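AlkZ (Streptomyces sahachiroi, PDB 5UUJ) belongs to the AlkZ-like DNA glycosylase family of the helix-turn-helix clan, a single-chain protein rich in helices with a mixed beta sheet near its C-terminal end. Local coordinates at residues A[299-303]-A[324-328]; A[305-310]-A[342-346]. All blocks are in the same frame, centred on the assembly; numbering follows the deposited sequence.

Both contacts tie the chain between helix 289-292 and strand 320-323 to strand 326-334 of the mixed sheet and to the turn that follows strand 337-342. Contact 1 sets the loop 299-303 against the start of strand 326-334; contact 2 sets 305-310, the next few residues along, against the turn 342-346 that leaves strand 337-342. Their centres lie about 10 Å apart and their segments alternate along the chain. They also touch: V328 O is 3.1 Å from F343 N and 2.7 Å from T346 OG1, both probable hydrogen bonds. L302 CD1 packs 3.9 Å from V310 CG2. Both sit well out from the centre of the chain, about 19 and 23 Å away.

Contact 1: residues A[299-303]-A[324-328]; sequences EVVLA and DGRVV
V301 gives the one direct backbone bond of the contact: V327 N donates to V301 O over 2.9 Å. A water extends this link, accepting from A303 N at 2.8 Å and donating to V327 O at 2.9 Å, so it bridges the two backbones where they do not bond directly.

R326 adds a weaker polar hold. Its chain bends at chi3 (65°), which folds the guanidinium back along the loop and brings NE to within 3.3 Å of V300 O, a weak, bent hydrogen bond. V300 O lies near the guanidinium plane at its edge, whereas V301 O lies over one face; the methyl of A303 comes up at the edge as well.

The apolar part centres on V327, whose two methyls divide the work. CG2 meets V301 CG1 at 3.9 Å, while CG1 meets L302 CD1 at 4.0 Å. With V301 CG1 anti to the backbone N (chi1 175°), that methyl also comes near the carbonyl oxygen of G325. Around these side chains, F13 of helix 9-19 touches V300, V301 and R326, and F343 packs on L302 and V327.

The geometry is that of a loop whose first residues have helical backbone angles but lack regular helix bonds, laid against the first residues of a sheet strand, just after the two-residue D324-G325 turn, type I' by its backbone angles, that joins the antiparallel strands 320-323 and 326-334 as a beta hairpin.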
loop_
_atom_site.group_PDB
_atom_site.type_symbol
_atom_site.label_atom_id
_atom_site.label_comp_id
_atom_site.label_asym_id
_atom_site.label_seq_id
_atom_site.Cartn_x
_atom_site.Cartn_y
_atom_site.Cartn_z
ATOM N N GLU A 299 -7.115 10.033 14.059
ATOM C CA GLU A 299 -8.263 10.898 14.307
ATOM C C GLU A 299 -8.061 12.353 13.879
ATOM O O GLU A 299 -9.029 13.108 13.809
ATOM C CB GLU A 299 -8.634 10.844 15.793
ATOM C CG GLU A 299 -9.174 9.479 16.219
ATOM C CD GLU A 299 -9.532 9.398 17.692
ATOM O OE1 GLU A 299 -10.084 10.380 18.234
ATOM O OE2 GLU A 299 -9.265 8.343 18.307
ATOM N N VAL A 300 -6.826 12.757 13.587
ATOM C CA VAL A 300 -6.595 14.124 13.118
ATOM C C VAL A 300 -6.963 14.251 11.643
ATOM O O VAL A 300 -7.225 15.350 11.159
ATOM C CB VAL A 300 -5.130 14.585 13.317
ATOM C CG1 VAL A 300 -4.724 14.463 14.781
ATOM C CG2 VAL A 300 -4.176 13.810 12.414
ATOM N N VAL A 301 -6.985 13.125 10.937
ATOM C CA VAL A 301 -7.361 13.099 9.524
ATOM C C VAL A 301 -8.839 12.759 9.359
ATOM O O VAL A 301 -9.541 13.364 8.544
ATOM C CB VAL A 301 -6.516 12.079 8.740
ATOM C CG1 VAL A 301 -6.994 11.964 7.287
ATOM C CG2 VAL A 301 -5.048 12.469 8.793
ATOM N N LEU A 302 -9.298 11.782 10.137
ATOM C CA LEU A 302 -10.661 11.273 10.033
ATOM C C LEU A 302 -11.299 11.169 11.413
ATOM O O LEU A 302 -10.870 10.374 12.248
ATOM C CB LEU A 302 -10.663 9.908 9.340
ATOM C CG LEU A 302 -11.988 9.136 9.316
ATOM C CD1 LEU A 302 -13.091 9.939 8.640
ATOM C CD2 LEU A 302 -11.801 7.798 8.619
ATOM N N ALA A 303 -12.325 11.980 11.643
ATOM C CA ALA A 303 -13.019 12.000 12.927
ATOM C C ALA A 303 -13.573 10.614 13.273
ATOM O O ALA A 303 -14.128 9.935 12.409
ATOM C CB ALA A 303 -14.139 13.028 12.899
ATOM N N ASP A 324 -8.584 20.560 2.974
ATOM C CA ASP A 324 -7.516 21.069 3.827
ATOM C C ASP A 324 -6.751 19.927 4.498
ATOM O O ASP A 324 -6.256 20.079 5.613
ATOM C CB ASP A 324 -8.074 22.025 4.891
ATOM C CG ASP A 324 -8.843 23.195 4.288
ATOM O OD1 ASP A 324 -8.677 23.466 3.081
ATOM O OD2 ASP A 324 -9.615 23.846 5.023
ATOM N N GLY A 325 -6.671 18.785 3.817
ATOM C CA GLY A 325 -5.909 17.646 4.300
ATOM C C GLY A 325 -6.703 16.631 5.111
ATOM O O GLY A 325 -6.214 15.535 5.374
ATOM N N ARG A 326 -7.918 16.997 5.511
ATOM C CA ARG A 326 -8.760 16.133 6.337
ATOM C C ARG A 326 -9.888 15.502 5.526
ATOM O O ARG A 326 -10.428 16.127 4.617
ATOM C CB ARG A 326 -9.356 16.923 7.505
ATOM C CG ARG A 326 -8.334 17.424 8.505
ATOM C CD ARG A 326 -8.991 18.166 9.663
ATOM N NE ARG A 326 -9.845 17.294 10.471
ATOM C CZ ARG A 326 -11.172 17.214 10.371
ATOM N NH1 ARG A 326 -11.841 17.962 9.498
ATOM N NH2 ARG A 326 -11.838 16.382 11.159
ATOM N N VAL A 327 -10.251 14.269 5.871
ATOM C CA VAL A 327 -11.384 13.596 5.240
ATOM C C VAL A 327 -12.682 14.216 5.750
ATOM O O VAL A 327 -12.926 14.245 6.954
ATOM C CB VAL A 327 -11.375 12.077 5.522
ATOM C CG1 VAL A 327 -12.615 11.396 4.931
ATOM C CG2 VAL A 327 -10.113 11.447 4.965
ATOM N N VAL A 328 -13.502 14.723 4.830
ATOM C CA VAL A 328 -14.738 15.416 5.193
ATOM C C VAL A 328 -15.966 14.808 4.519
ATOM O O VAL A 328 -17.066 15.365 4.595
ATOM C CB VAL A 328 -14.667 16.914 4.826
ATOM C CG1 VAL A 328 -13.639 17.628 5.689
ATOM C CG2 VAL A 328 -14.349 17.094 3.350
HETATM O O HOH W 1 -13.146 13.884 9.814
#

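Contact 2: residues A[305-310]-A[342-346]; sequences EHRSAV and PFPDT
H306 and F343 are the residues whose backbones come nearest, their CA atoms 7.1 Å apart, where the segment 305-310, which includes a weakly bonded helical turn, faces a type I beta turn from F343 to T346. The two rings form an offset stack, centroids 4.4 Å apart and planes 28° from parallel. Their side chains run past each other in opposite directions, so each ring takes the other's CB over its face: H306 CB sits 3.7 Å from the F343 centroid, and F343 CB 3.6 Å from that of H306, a reciprocal pair of CH-pi contacts. On the other face of the imidazole lies E305 CG.

This stack joins the segment to the turn just after strand 337-342 of the mixed sheet. At the imidazole edge, NE2 donates over 2.8 Å to D345 OD1, brought there with CG between the backbone N and the carbonyl carbon (chi1 67°); this His-carboxylate hydrogen bond reaches the oxygen from above the carboxylate plane and should limit rotation of the imidazole. E305 OE2 stands 4.4 Å from D345 OD2, a like-charge pair. Farther along, V310 CG2 meets F343 CZ at the ring edge, and A309 CB approaches CE1 obliquely.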
loop_
_atom_site.group_PDB
_atom_site.type_symbol
_atom_site.label_atom_id
_atom_site.label_comp_id
_atom_site.label_asym_id
_atom_site.label_seq_id
_atom_site.Cartn_x
_atom_site.Cartn_y
_atom_site.Cartn_z
ATOM N N GLU A 305 -16.156 9.555 14.846
ATOM C CA GLU A 305 -17.593 9.354 14.688
ATOM C C GLU A 305 -17.983 9.175 13.220
ATOM O O GLU A 305 -19.090 8.730 12.919
ATOM C CB GLU A 305 -18.379 10.519 15.303
ATOM C CG GLU A 305 -18.240 11.863 14.589
ATOM C CD GLU A 305 -17.080 12.698 15.104
ATOM O OE1 GLU A 305 -16.125 12.125 15.676
ATOM O OE2 GLU A 305 -17.128 13.938 14.938
ATOM N N HIS A 306 -17.075 9.523 12.311
ATOM C CA HIS A 306 -17.331 9.406 10.877
ATOM C C HIS A 306 -16.551 8.258 10.240
ATOM O O HIS A 306 -16.589 8.077 9.022
ATOM C CB HIS A 306 -16.975 10.715 10.168
ATOM C CG HIS A 306 -17.837 11.872 10.563
ATOM N ND1 HIS A 306 -19.173 11.734 10.875
ATOM C CD2 HIS A 306 -17.554 13.189 10.700
ATOM C CE1 HIS A 306 -19.675 12.914 11.187
ATOM N NE2 HIS A 306 -18.713 13.816 11.088
ATOM N N ARG A 307 -15.850 7.483 11.060
ATOM C CA ARG A 307 -14.955 6.449 10.553
ATOM C C ARG A 307 -15.710 5.320 9.846
ATOM O O ARG A 307 -15.250 4.799 8.829
ATOM C CB ARG A 307 -14.112 5.878 11.696
ATOM C CG ARG A 307 -12.979 4.980 11.232
ATOM C CD ARG A 307 -12.172 4.426 12.396
ATOM N NE ARG A 307 -11.355 3.285 11.983
ATOM C CZ ARG A 307 -11.763 2.016 12.003
ATOM N NH1 ARG A 307 -12.985 1.703 12.423
ATOM N NH2 ARG A 307 -10.944 1.051 11.603
ATOM N N SER A 308 -16.868 4.953 10.381
ATOM C CA SER A 308 -17.646 3.844 9.840
ATOM C C SER A 308 -18.184 4.148 8.443
ATOM O O SER A 308 -18.536 3.236 7.699
ATOM C CB SER A 308 -18.806 3.499 10.776
ATOM O OG SER A 308 -19.713 4.581 10.879
ATOM N N ALA A 309 -18.246 5.428 8.087
ATOM C CA ALA A 309 -18.689 5.825 6.754
ATOM C C ALA A 309 -17.588 5.597 5.715
ATOM O O ALA A 309 -17.868 5.445 4.526
ATOM C CB ALA A 309 -19.117 7.278 6.751
ATOM N N VAL A 310 -16.340 5.569 6.175
ATOM C CA VAL A 310 -15.192 5.376 5.294
ATOM C C VAL A 310 -14.728 3.922 5.305
ATOM O O VAL A 310 -14.656 3.277 4.259
ATOM C CB VAL A 310 -14.014 6.285 5.702
ATOM C CG1 VAL A 310 -12.829 6.091 4.761
ATOM C CG2 VAL A 310 -14.445 7.745 5.707
ATOM N N PRO A 342 -21.000 14.464 1.770
ATOM C CA PRO A 342 -20.230 14.987 2.905
ATOM C C PRO A 342 -20.783 14.506 4.237
ATOM O O PRO A 342 -21.951 14.126 4.316
ATOM C CB PRO A 342 -20.386 16.504 2.767
ATOM C CG PRO A 342 -21.659 16.685 2.029
ATOM C CD PRO A 342 -21.740 15.531 1.076
ATOM N N PHE A 343 -19.949 14.519 5.269
ATOM C CA PHE A 343 -20.406 14.219 6.615
ATOM C C PHE A 343 -21.352 15.326 7.080
ATOM O O PHE A 343 -21.314 16.435 6.547
ATOM C CB PHE A 343 -19.220 14.087 7.573
ATOM C CG PHE A 343 -18.214 13.050 7.158
ATOM C CD1 PHE A 343 -18.613 11.900 6.491
ATOM C CD2 PHE A 343 -16.868 13.225 7.432
ATOM C CE1 PHE A 343 -17.687 10.944 6.110
ATOM C CE2 PHE A 343 -15.937 12.273 7.053
ATOM C CZ PHE A 343 -16.347 11.132 6.391
ATOM N N PRO A 344 -22.206 15.026 8.073
ATOM C CA PRO A 344 -23.186 15.998 8.576
ATOM C C PRO A 344 -22.588 17.344 8.984
ATOM O O PRO A 344 -23.162 18.381 8.655
ATOM C CB PRO A 344 -23.781 15.284 9.795
ATOM C CG PRO A 344 -23.654 13.843 9.479
ATOM C CD PRO A 344 -22.367 13.708 8.715
ATOM N N ASP A 345 -21.457 17.328 9.682
ATOM C CA ASP A 345 -20.875 18.553 10.229
ATOM C C ASP A 345 -19.804 19.153 9.319
ATOM O O ASP A 345 -18.991 19.964 9.761
ATOM C CB ASP A 345 -20.279 18.279 11.611
ATOM C CG ASP A 345 -19.080 17.351 11.556
ATOM O OD1 ASP A 345 -18.977 16.563 10.591
ATOM O OD2 ASP A 345 -18.242 17.406 12.482
ATOM N N THR A 346 -19.807 18.756 8.051
ATOM C CA THR A 346 -18.806 19.227 7.100
ATOM C C THR A 346 -19.212 20.576 6.511
ATOM O O THR A 346 -20.390 20.828 6.256
ATOM C CB THR A 346 -18.590 18.198 5.966
ATOM O OG1 THR A 346 -17.915 17.049 6.491
ATOM C CG2 THR A 346 -17.755 18.775 4.836
#